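Local coordinates for protein MJ1225 (Methanocaldococcus jannaschii, PDB 3KH5), which is of unknown function but binds AMP and ADP, and is a putative archaeal homologue of the AMPK gamma subunit built from four CBS repeats, at residues E75-L79 / M212-R218; E133-I137 / E272-L276; V185-L190 / V260-I266. One frame throughout, in Å; residues are numbered along the deposited sequence.

Contact 1 of 3, residues E75-L79 / M212-R218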
loop_
_atom_site.group_PDB
_atom_site.type_symbol
_atom_site.label_atom_id
_atom_site.label_comp_id
_atom_site.label_asym_id
_atom_site.label_seq_id
_atom_site.Cartn_x
_atom_site.Cartn_y
_atom_site.Cartn_z
ATOM N N GLU A 75 -1.993 14.892 22.763
ATOM C CA GLU A 75 -3.030 15.912 22.818
ATOM C C GLU A 75 -3.185 16.617 21.485
ATOM O O GLU A 75 -3.316 17.845 21.439
ATOM C CB GLU A 75 -2.704 16.941 23.905
ATOM C CG GLU A 75 -2.460 16.352 25.281
ATOM C CD GLU A 75 -2.140 17.411 26.321
ATOM O OE1 GLU A 75 -2.473 18.596 26.104
ATOM O OE2 GLU A 75 -1.557 17.054 27.367
ATOM N N ARG A 76 -3.143 15.843 20.403
ATOM C CA ARG A 76 -3.414 16.365 19.067
ATOM C C ARG A 76 -2.198 16.953 18.352
ATOM O O ARG A 76 -2.325 17.473 17.240
ATOM C CB ARG A 76 -4.523 17.413 19.125
ATOM C CG ARG A 76 -5.843 16.890 19.653
ATOM C CD ARG A 76 -6.897 17.235 18.665
ATOM N NE ARG A 76 -6.344 17.068 17.326
ATOM C CZ ARG A 76 -7.022 17.232 16.199
ATOM N NH1 ARG A 76 -8.306 17.570 16.227
ATOM N NH2 ARG A 76 -6.414 17.052 15.036
ATOM N N ASN A 77 -1.032 16.868 18.981
ATOM C CA ASN A 77 0.193 17.388 18.392
ATOM C C ASN A 77 0.863 16.358 17.485
ATOM O O ASN A 77 1.612 15.496 17.953
ATOM C CB ASN A 77 1.147 17.832 19.499
ATOM C CG ASN A 77 2.237 18.754 19.003
ATOM O OD1 ASN A 77 2.439 18.924 17.800
ATOM N ND2 ASN A 77 2.953 19.362 19.941
ATOM N N PHE A 78 0.581 16.463 16.188
ATOM C CA PHE A 78 1.118 15.551 15.179
ATOM C C PHE A 78 2.634 15.631 15.096
ATOM O O PHE A 78 3.310 14.609 14.964
ATOM C CB PHE A 78 0.504 15.871 13.813
ATOM C CG PHE A 78 1.090 15.082 12.676
ATOM C CD1 PHE A 78 0.714 13.761 12.467
ATOM C CD2 PHE A 78 2.000 15.666 11.800
ATOM C CE1 PHE A 78 1.245 13.027 11.415
ATOM C CE2 PHE A 78 2.537 14.939 10.743
ATOM C CZ PHE A 78 2.157 13.616 10.550
ATOM N N LEU A 79 3.156 16.851 15.165
ATOM C CA LEU A 79 4.591 17.078 15.091
ATOM C C LEU A 79 5.343 16.472 16.270
ATOM O O LEU A 79 6.442 15.932 16.092
ATOM C CB LEU A 79 4.892 18.569 14.950
ATOM C CG LEU A 79 5.366 19.059 13.576
ATOM C CD1 LEU A 79 4.814 18.186 12.445
ATOM C CD2 LEU A 79 4.976 20.522 13.387
ATOM N N MET A 212 1.486 22.643 9.939
ATOM C CA MET A 212 2.012 21.978 11.129
ATOM C C MET A 212 2.675 22.954 12.113
ATOM O O MET A 212 2.527 22.811 13.328
ATOM C CB MET A 212 3.013 20.893 10.724
ATOM C CG MET A 212 2.449 19.742 9.893
ATOM S SD MET A 212 3.817 18.633 9.404
ATOM C CE MET A 212 3.040 17.696 8.069
ATOM N N GLN A 213 3.402 23.936 11.573
ATOM C CA GLN A 213 4.115 24.951 12.366
ATOM C C GLN A 213 3.170 25.810 13.192
ATOM O O GLN A 213 3.437 26.114 14.359
ATOM C CB GLN A 213 4.942 25.875 11.459
ATOM C CG GLN A 213 5.953 25.180 10.558
ATOM C CD GLN A 213 7.098 24.528 11.315
ATOM O OE1 GLN A 213 6.953 24.128 12.472
ATOM N NE2 GLN A 213 8.252 24.426 10.663
ATOM N N THR A 214 2.074 26.212 12.555
ATOM C CA THR A 214 1.020 26.991 13.191
ATOM C C THR A 214 -0.047 26.020 13.708
ATOM O O THR A 214 -1.070 26.437 14.263
ATOM C CB THR A 214 0.380 28.002 12.187
ATOM O OG1 THR A 214 -0.562 27.316 11.341
ATOM C CG2 THR A 214 1.452 28.668 11.310
ATOM N N GLY A 215 0.229 24.728 13.535
ATOM C CA GLY A 215 -0.735 23.645 13.737
ATOM C C GLY A 215 -1.596 23.715 14.979
ATOM O O GLY A 215 -1.067 23.861 16.081
ATOM N N ASN A 216 -2.921 23.614 14.838
ATOM C CA ASN A 216 -3.667 23.470 13.566
ATOM C C ASN A 216 -3.172 22.438 12.535
ATOM O O ASN A 216 -3.115 22.723 11.329
ATOM C CB ASN A 216 -3.924 24.838 12.911
ATOM C CG ASN A 216 -5.286 24.915 12.239
ATOM O OD1 ASN A 216 -6.286 24.425 12.769
ATOM N ND2 ASN A 216 -5.331 25.541 11.069
ATOM N N VAL A 217 -2.834 21.241 13.018
ATOM C CA VAL A 217 -2.557 20.101 12.139
ATOM C C VAL A 217 -3.846 19.642 11.463
ATOM O O VAL A 217 -3.811 18.901 10.481
ATOM C CB VAL A 217 -1.925 18.904 12.901
ATOM C CG1 VAL A 217 -0.555 19.271 13.440
ATOM C CG2 VAL A 217 -2.847 18.379 14.008
ATOM N N ARG A 218 -4.973 20.117 11.990
ATOM C CA ARG A 218 -6.299 19.639 11.613
ATOM C C ARG A 218 -6.687 19.900 10.159
ATOM O O ARG A 218 -7.445 19.117 9.577
ATOM C CB ARG A 218 -7.354 20.224 12.554
ATOM C CG ARG A 218 -8.700 19.518 12.502
ATOM C CD ARG A 218 -9.684 20.153 13.461
ATOM N NE ARG A 218 -10.123 21.480 13.026
ATOM C CZ ARG A 218 -10.679 22.384 13.829
ATOM N NH1 ARG A 218 -10.860 22.118 15.118
ATOM N NH2 ARG A 218 -11.052 23.563 13.345
#

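Contact 2 of 3, residues E133-I137 / E272-L276. With ADP (adenosine-5'-diphosphate), chain B; ADP (adenosine-5'-diphosphate), chain E.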
loop_
_atom_site.group_PDB
_atom_site.type_symbol
_atom_site.label_atom_id
_atom_site.label_comp_id
_atom_site.label_asym_id
_atom_site.label_seq_id
_atom_site.Cartn_x
_atom_site.Cartn_y
_atom_site.Cartn_z
ATOM N N GLU A 133 4.043 -9.018 -4.577
ATOM C CA GLU A 133 3.185 -9.534 -5.647
ATOM C C GLU A 133 3.659 -9.118 -7.048
ATOM O O GLU A 133 3.627 -9.928 -7.980
ATOM C CB GLU A 133 1.736 -9.104 -5.422
ATOM C CG GLU A 133 1.085 -9.730 -4.196
ATOM C CD GLU A 133 -0.263 -9.116 -3.873
ATOM O OE1 GLU A 133 -1.211 -9.879 -3.593
ATOM O OE2 GLU A 133 -0.374 -7.871 -3.904
ATOM N N ARG A 134 4.107 -7.866 -7.179
ATOM C CA ARG A 134 4.653 -7.337 -8.437
ATOM C C ARG A 134 5.865 -8.147 -8.910
ATOM O O ARG A 134 5.976 -8.456 -10.097
ATOM C CB ARG A 134 5.029 -5.850 -8.287
ATOM C CG ARG A 134 5.294 -5.107 -9.612
ATOM C CD ARG A 134 5.066 -3.584 -9.519
ATOM N NE ARG A 134 3.828 -3.251 -8.810
ATOM C CZ ARG A 134 3.718 -2.356 -7.827
ATOM N NH1 ARG A 134 4.776 -1.641 -7.440
ATOM N NH2 ARG A 134 2.537 -2.156 -7.247
ATOM N N ASP A 135 6.761 -8.477 -7.977
ATOM C CA ASP A 135 7.960 -9.273 -8.275
ATOM C C ASP A 135 7.575 -10.595 -8.933
ATOM O O ASP A 135 8.222 -11.042 -9.885
ATOM C CB ASP A 135 8.742 -9.591 -6.994
ATOM C CG ASP A 135 9.454 -8.385 -6.402
ATOM O OD1 ASP A 135 9.756 -7.417 -7.135
ATOM O OD2 ASP A 135 9.735 -8.422 -5.183
ATOM N N VAL A 136 6.522 -11.216 -8.403
ATOM C CA VAL A 136 6.029 -12.506 -8.890
ATOM C C VAL A 136 5.332 -12.377 -10.247
ATOM O O VAL A 136 5.593 -13.167 -11.158
ATOM C CB VAL A 136 5.089 -13.192 -7.860
ATOM C CG1 VAL A 136 4.554 -14.514 -8.398
ATOM C CG2 VAL A 136 5.819 -13.428 -6.543
ATOM N N ILE A 137 4.451 -11.389 -10.378
ATOM C CA ILE A 137 3.764 -11.157 -11.644
ATOM C C ILE A 137 4.778 -10.865 -12.753
ATOM O O ILE A 137 4.640 -11.363 -13.877
ATOM C CB ILE A 137 2.744 -10.001 -11.535
ATOM C CG1 ILE A 137 1.595 -10.392 -10.595
ATOM C CG2 ILE A 137 2.192 -9.636 -12.920
ATOM C CD1 ILE A 137 0.642 -9.257 -10.265
ATOM N N GLU A 272 -3.248 -6.464 -8.370
ATOM C CA GLU A 272 -2.193 -7.459 -8.480
ATOM C C GLU A 272 -2.531 -8.769 -7.782
ATOM O O GLU A 272 -2.160 -9.834 -8.274
ATOM C CB GLU A 272 -0.885 -6.904 -7.928
ATOM C CG GLU A 272 -0.267 -5.847 -8.817
ATOM C CD GLU A 272 0.970 -5.216 -8.213
ATOM O OE1 GLU A 272 0.957 -4.876 -7.010
ATOM O OE2 GLU A 272 1.956 -5.045 -8.954
ATOM N N LYS A 273 -3.224 -8.702 -6.641
ATOM C CA LYS A 273 -3.626 -9.928 -5.949
ATOM C C LYS A 273 -4.592 -10.736 -6.810
ATOM O O LYS A 273 -4.493 -11.963 -6.870
ATOM C CB LYS A 273 -4.242 -9.653 -4.573
ATOM C CG LYS A 273 -4.287 -10.902 -3.675
ATOM C CD LYS A 273 -4.988 -10.657 -2.341
ATOM C CE LYS A 273 -4.312 -9.561 -1.519
ATOM N NZ LYS A 273 -2.877 -9.847 -1.238
ATOM N N ASP A 274 -5.511 -10.041 -7.479
ATOM C CA ASP A 274 -6.462 -10.674 -8.396
ATOM C C ASP A 274 -5.781 -11.334 -9.584
ATOM O O ASP A 274 -6.188 -12.416 -10.010
ATOM C CB ASP A 274 -7.450 -9.650 -8.942
ATOM C CG ASP A 274 -8.336 -9.072 -7.873
ATOM O OD1 ASP A 274 -8.774 -9.831 -6.983
ATOM O OD2 ASP A 274 -8.602 -7.855 -7.936
ATOM N N VAL A 275 -4.778 -10.655 -10.141
ATOM C CA VAL A 275 -3.975 -11.203 -11.235
ATOM C C VAL A 275 -3.359 -12.528 -10.807
ATOM O O VAL A 275 -3.385 -13.500 -11.562
ATOM C CB VAL A 275 -2.862 -10.218 -11.701
ATOM C CG1 VAL A 275 -1.899 -10.890 -12.679
ATOM C CG2 VAL A 275 -3.476 -8.984 -12.338
ATOM N N LEU A 276 -2.829 -12.567 -9.587
ATOM C CA LEU A 276 -2.191 -13.774 -9.083
ATOM C C LEU A 276 -3.151 -14.952 -8.890
ATOM O O LEU A 276 -2.703 -16.089 -8.737
ATOM C CB LEU A 276 -1.398 -13.491 -7.800
ATOM C CG LEU A 276 -0.044 -12.774 -7.894
ATOM C CD1 LEU A 276 0.509 -12.565 -6.493
ATOM C CD2 LEU A 276 0.955 -13.553 -8.744
HETATM P PB ADP B . 5.047 -1.772 -1.758
HETATM O O1B ADP B . 6.119 -0.752 -1.808
HETATM O O2B ADP B . 3.634 -1.182 -2.298
HETATM O O3B ADP B . 4.719 -2.265 -0.271
HETATM P PA ADP B . 5.110 -3.027 -4.227
HETATM O O1A ADP B . 4.973 -1.677 -4.862
HETATM O O2A ADP B . 5.748 -4.272 -5.086
HETATM O O3A ADP B . 5.377 -3.095 -2.613
HETATM O "O5'" ADP B . 6.723 -2.698 -4.112
HETATM C "C5'" ADP B . 7.467 -1.738 -4.930
HETATM C "C4'" ADP B . 8.720 -2.371 -5.609
HETATM O "O4'" ADP B . 9.980 -2.101 -4.914
HETATM C "C3'" ADP B . 8.539 -3.890 -5.648
HETATM O "O3'" ADP B . 8.842 -4.396 -6.964
HETATM C "C2'" ADP B . 9.503 -4.453 -4.607
HETATM O "O2'" ADP B . 10.271 -5.474 -5.248
HETATM C "C1'" ADP B . 10.425 -3.293 -4.190
HETATM N N9 ADP B . 10.465 -2.943 -2.712
HETATM C C8 ADP B . 9.414 -2.769 -1.904
HETATM N N7 ADP B . 9.837 -2.457 -0.676
HETATM C C5 ADP B . 11.166 -2.424 -0.695
HETATM C C6 ADP B . 12.145 -2.161 0.265
HETATM N N6 ADP B . 11.807 -1.865 1.518
HETATM N N1 ADP B . 13.443 -2.213 -0.095
HETATM C C2 ADP B . 13.793 -2.512 -1.341
HETATM N N3 ADP B . 12.883 -2.765 -2.275
HETATM C C4 ADP B . 11.567 -2.734 -1.987
HETATM P PB ADP E . -5.140 -2.717 -2.590
HETATM O O1B ADP E . -3.912 -2.580 -3.416
HETATM O O2B ADP E . -6.215 -1.497 -2.861
HETATM O O3B ADP E . -4.861 -2.694 -0.995
HETATM P PA ADP E . -5.476 -5.577 -2.572
HETATM O O1A ADP E . -4.585 -6.251 -3.548
HETATM O O2A ADP E . -4.911 -5.555 -1.063
HETATM O O3A ADP E . -5.897 -4.068 -2.979
HETATM O "O5'" ADP E . -6.937 -6.208 -2.601
HETATM C "C5'" ADP E . -7.260 -7.525 -2.119
HETATM C "C4'" ADP E . -8.654 -7.869 -2.712
HETATM O "O4'" ADP E . -9.559 -6.764 -2.387
HETATM C "C3'" ADP E . -8.630 -7.989 -4.247
HETATM O "O3'" ADP E . -9.563 -8.993 -4.661
HETATM C "C2'" ADP E . -9.083 -6.607 -4.728
HETATM O "O2'" ADP E . -9.755 -6.683 -5.997
HETATM C "C1'" ADP E . -10.048 -6.159 -3.619
HETATM N N9 ADP E . -10.087 -4.657 -3.525
HETATM C C8 ADP E . -9.050 -3.813 -3.580
HETATM N N7 ADP E . -9.483 -2.555 -3.473
HETATM C C5 ADP E . -10.802 -2.587 -3.351
HETATM C C6 ADP E . -11.781 -1.607 -3.206
HETATM N N6 ADP E . -11.456 -0.315 -3.168
HETATM N N1 ADP E . -13.064 -1.992 -3.101
HETATM C C2 ADP E . -13.396 -3.279 -3.141
HETATM N N3 ADP E . -12.484 -4.234 -3.276
HETATM C C4 ADP E . -11.185 -3.921 -3.383
HETATM O O HOH W 1 -3.036 -6.260 -5.031
HETATM O O HOH W 2 -2.326 -6.944 -2.504
HETATM O O HOH W 3 3.049 -5.664 -5.523
#

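Contact 3 of 3, residues V185-L190 / V260-I266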
loop_
_atom_site.group_PDB
_atom_site.type_symbol
_atom_site.label_atom_id
_atom_site.label_comp_id
_atom_site.label_asym_id
_atom_site.label_seq_id
_atom_site.Cartn_x
_atom_site.Cartn_y
_atom_site.Cartn_z
ATOM N N VAL A 185 -15.672 8.375 -7.033
ATOM C CA VAL A 185 -16.866 8.243 -7.863
ATOM C C VAL A 185 -17.828 9.381 -7.541
ATOM O O VAL A 185 -18.011 9.730 -6.374
ATOM C CB VAL A 185 -17.546 6.861 -7.635
ATOM C CG1 VAL A 185 -18.898 6.779 -8.336
ATOM C CG2 VAL A 185 -16.636 5.736 -8.115
ATOM N N SER A 186 -18.424 9.964 -8.577
ATOM C CA SER A 186 -19.392 11.048 -8.424
ATOM C C SER A 186 -20.557 10.790 -9.372
ATOM O O SER A 186 -20.350 10.688 -10.585
ATOM C CB SER A 186 -18.727 12.388 -8.754
ATOM O OG SER A 186 -19.601 13.476 -8.490
ATOM N N GLU A 187 -21.772 10.676 -8.827
ATOM C CA GLU A 187 -22.965 10.363 -9.631
ATOM C C GLU A 187 -22.733 9.095 -10.469
ATOM O O GLU A 187 -22.968 9.090 -11.686
ATOM C CB GLU A 187 -23.342 11.551 -10.540
ATOM C CG GLU A 187 -24.299 12.586 -9.931
ATOM C CD GLU A 187 -25.630 12.666 -10.676
ATOM O OE1 GLU A 187 -25.675 13.289 -11.761
ATOM O OE2 GLU A 187 -26.632 12.115 -10.169
ATOM N N GLY A 188 -22.245 8.035 -9.816
ATOM C CA GLY A 188 -21.969 6.754 -10.494
ATOM C C GLY A 188 -20.789 6.677 -11.465
ATOM O O GLY A 188 -20.480 5.596 -11.973
ATOM N N ARG A 189 -20.132 7.812 -11.723
ATOM C CA ARG A 189 -19.000 7.899 -12.662
ATOM C C ARG A 189 -17.644 7.996 -11.963
ATOM O O ARG A 189 -17.515 8.713 -10.968
ATOM C CB ARG A 189 -19.151 9.143 -13.554
ATOM C CG ARG A 189 -19.794 8.910 -14.929
ATOM C CD ARG A 189 -21.293 8.603 -14.772
ATOM N NE ARG A 189 -21.892 8.266 -16.064
ATOM C CZ ARG A 189 -23.083 7.663 -16.182
ATOM N NH1 ARG A 189 -23.801 7.324 -15.085
ATOM N NH2 ARG A 189 -23.562 7.403 -17.397
ATOM N N LEU A 190 -16.636 7.300 -12.498
ATOM C CA LEU A 190 -15.251 7.435 -12.027
ATOM C C LEU A 190 -14.730 8.831 -12.341
ATOM O O LEU A 190 -14.785 9.274 -13.490
ATOM C CB LEU A 190 -14.338 6.395 -12.688
ATOM C CG LEU A 190 -12.881 6.318 -12.223
ATOM C CD1 LEU A 190 -12.763 5.715 -10.834
ATOM C CD2 LEU A 190 -12.051 5.527 -13.203
ATOM N N VAL A 260 -14.058 0.118 -15.779
ATOM C CA VAL A 260 -15.107 1.051 -16.175
ATOM C C VAL A 260 -15.801 0.730 -17.494
ATOM O O VAL A 260 -15.293 -0.015 -18.343
ATOM C CB VAL A 260 -14.612 2.535 -16.231
ATOM C CG1 VAL A 260 -14.090 2.991 -14.872
ATOM C CG2 VAL A 260 -13.556 2.725 -17.324
ATOM N N ASP A 261 -16.977 1.345 -17.625
ATOM C CA ASP A 261 -17.765 1.441 -18.844
ATOM C C ASP A 261 -17.090 2.378 -19.819
ATOM O O ASP A 261 -16.142 3.090 -19.461
ATOM C CB ASP A 261 -19.111 2.087 -18.506
ATOM C CG ASP A 261 -20.216 1.084 -18.286
ATOM O OD1 ASP A 261 -21.392 1.508 -18.248
ATOM O OD2 ASP A 261 -19.925 -0.126 -18.156
ATOM N N GLU A 262 -17.602 2.417 -21.045
ATOM C CA GLU A 262 -17.232 3.479 -21.964
ATOM C C GLU A 262 -17.817 4.801 -21.451
ATOM O O GLU A 262 -17.307 5.874 -21.779
ATOM C CB GLU A 262 -17.713 3.181 -23.388
ATOM C CG GLU A 262 -16.926 3.903 -24.488
ATOM C CD GLU A 262 -15.874 3.020 -25.161
ATOM O OE1 GLU A 262 -15.198 2.220 -24.467
ATOM O OE2 GLU A 262 -15.717 3.136 -26.396
ATOM N N ASN A 263 -18.877 4.721 -20.646
ATOM C CA ASN A 263 -19.433 5.912 -19.998
ATOM C C ASN A 263 -18.838 6.195 -18.622
ATOM O O ASN A 263 -19.256 7.134 -17.932
ATOM C CB ASN A 263 -20.959 5.854 -19.931
ATOM C CG ASN A 263 -21.607 6.384 -21.189
ATOM O OD1 ASN A 263 -21.544 5.755 -22.244
ATOM N ND2 ASN A 263 -22.239 7.549 -21.084
ATOM N N LEU A 264 -17.857 5.377 -18.245
ATOM C CA LEU A 264 -17.081 5.557 -17.017
ATOM C C LEU A 264 -17.834 5.174 -15.758
ATOM O O LEU A 264 -17.464 5.591 -14.656
ATOM C CB LEU A 264 -16.524 6.984 -16.905
ATOM C CG LEU A 264 -15.592 7.396 -18.046
ATOM C CD1 LEU A 264 -15.110 8.830 -17.865
ATOM C CD2 LEU A 264 -14.402 6.440 -18.178
ATOM N N ARG A 265 -18.890 4.388 -15.918
ATOM C CA ARG A 265 -19.519 3.757 -14.773
ATOM C C ARG A 265 -18.617 2.634 -14.301
ATOM O O ARG A 265 -17.996 1.948 -15.114
ATOM C CB ARG A 265 -20.905 3.232 -15.134
ATOM C CG ARG A 265 -21.998 4.199 -14.726
ATOM C CD ARG A 265 -23.095 4.301 -15.776
ATOM N NE ARG A 265 -24.350 3.658 -15.382
ATOM C CZ ARG A 265 -25.107 4.024 -14.346
ATOM N NH1 ARG A 265 -24.743 5.020 -13.544
ATOM N NH2 ARG A 265 -26.233 3.366 -14.098
ATOM N N ILE A 266 -18.550 2.450 -12.988
ATOM C CA ILE A 266 -17.649 1.472 -12.382
ATOM C C ILE A 266 -18.255 0.081 -12.415
ATOM O O ILE A 266 -19.357 -0.138 -11.897
ATOM C CB ILE A 266 -17.359 1.814 -10.903
ATOM C CG1 ILE A 266 -17.123 3.316 -10.729
ATOM C CG2 ILE A 266 -16.174 0.985 -10.369
ATOM C CD1 ILE A 266 -15.934 3.849 -11.498
#

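Contact 1 of 3, residues E75-L79 / M212-R218
F78 and L79, at the start of helix 78-81, meet M212 near the end of helix 206-213, while V217, in the loop after that helix, packs against CB of F78. The thioether of M212 lies at the edge of the F78 ring, with SD 5.3 Å from the ring centroid and 80° off the ring normal. This is a Met-aromatic contact, and M212 CE extends it to F78 CE2 at 3.9 Å. The side chain is extended beyond CG (chi2 176°), which carries the sulfur out to that edge. L79 crosses M212 at about a right angle, but its methyls press so close to SD and CB, with both L79 torsions off the usual rotamers, that its exact placement is doubtful. V217 uses its two methyls separately: CG1 packs on F78 CB at 3.6 Å, whereas CG2 sits 3.4 Å from the carbonyl O of R76. Farther out, the bent R76 chain brings NH2 to within 3.9 Å of V217 CG2 and NH1 to within 4.0 Å of R218 CD. The guanidinium planes of R76 and R218 are turned 54° apart.

In the next shell, N77 stands at the N-cap of helix 78-81, its OD1 weakly bonded to A80 N. A weak bond from G215 N to M212 O, 3.0 Å, shapes the turn that follows M212. L203 of helix 196-203 packs on both F78 and M212. The two segments are therefore joined by sulfur, ring and methyl contacts, with arginine chains at the margin, so cohesion here probably comes from dispersion and apolar burial instead of directional polar bonds.

Contact 2 of 3, residues E133-I137 / E272-L276
R134 and E272 form the central salt bridge between helices 133-140 and 272-275. R134 NE donates to E272 OE2 at 2.6 Å, with an N-H...O angle of 150°. It arrives on the syn side of the carboxylate, 21° out of its plane, and a weaker bond from NH2 reaches OE1 at 3.2 Å. The remaining terminal nitrogen, NH1, makes a weak bond to O1A of one ADP, whose alpha-phosphate lies over one guanidinium face. Water 3 ties these groups together by accepting from R134 N and donating to E272 OE1 at 2.7 Å, with a weak link to O2A of that ADP.

The second pair reverses the polarity: K273 NZ donates to E133 OE1 at 2.9 Å, approaching from above the carboxylate plane. Bends at chi3 and chi4 curl the lysine back to this oxygen, and the backbone O of F110 takes a further hydrogen bond from NZ. Water 2 lies 2.6 Å from E133 OE2 and close to O1A of the other ADP, while water 1 accepts from K273 N at 2.9 Å. Next along each helix, D135 and D274 receive ribose hydroxyls: OD1 of D135 takes O3' of the first nucleotide, and OD1 and OD2 of D274 take O3' and O2' of the second.

Behind the charges, L276 CD2 rests 3.7 Å from both V136 CG1 and I137 CG1, forming an apolar patch. The helices come from the second and fourth CBS repeats. Each basic residue beside a nucleotide is held by an acid of the partner helix, a pairing that would probably offset buried charge, and each ADP has its own water link to the cluster.

Contact 3 of 3, residues V185-L190 / V260-I266
Folding of I266 at chi2 (-62°) lands its CD1 against CB of L190. That carbon pair is closer than ordinary van der Waals contact and its exact spacing is doubtful. CG of L190 lies opposite its backbone nitrogen (chi1 -175°), directing the isobutyl group toward V260, where CD2 meets CG1 at 3.7 Å. I266 CG1 also touches V185 CG2 at 3.6 Å, completing a small apolar cluster.

Beside this cluster, the backbones are joined by a single strong bond, L190 N to L264 O at 2.9 Å, nearly straight at 171°. R189 CA-H also points to L264 O (3.4 Å), and R265 CA-H to G188 O (3.5 Å).

On the more exposed side, R265 CD is modelled over one face of the R189 guanidinium, and R189 and N263 run side by side, pointing the same way. The terminal nitrogens of the arginines stand implausibly near for two donors, so this stacking too is doubtful.

The first segment is the tip of hairpin 181-186/189-195, closed by a type I' turn from S186 to R189; the second is the loop joining strands 256-260 and 266-271. Here the tips of the third and fourth repeats are joined by one backbone hydrogen bond, which fixes where the loop lies against the hairpin; the apolar cluster supplies contact area, and the arginine ends add no clear bond between the segments.

How the contacts relate
Contact 2 is the core of the three: all its touching residues are buried and it sits about 13 Å from the chain centre, whereas contacts 1 and 3, with centres about 25 and 24 Å out, are partly buried. Contacts 2 and 3 both draw on the fourth CBS repeat, joined to the second in one and the third in the other, and contact 3 is nested inside the loop that contact 2 closes. No two of the contacts touch. Charge is paired and water-bridged beside nucleotides in contact 2; apolar side chains dominate contact 1, with arginines at its margin, while contact 3 mixes an apolar cluster, arginine chains and one cross-segment backbone hydrogen bond.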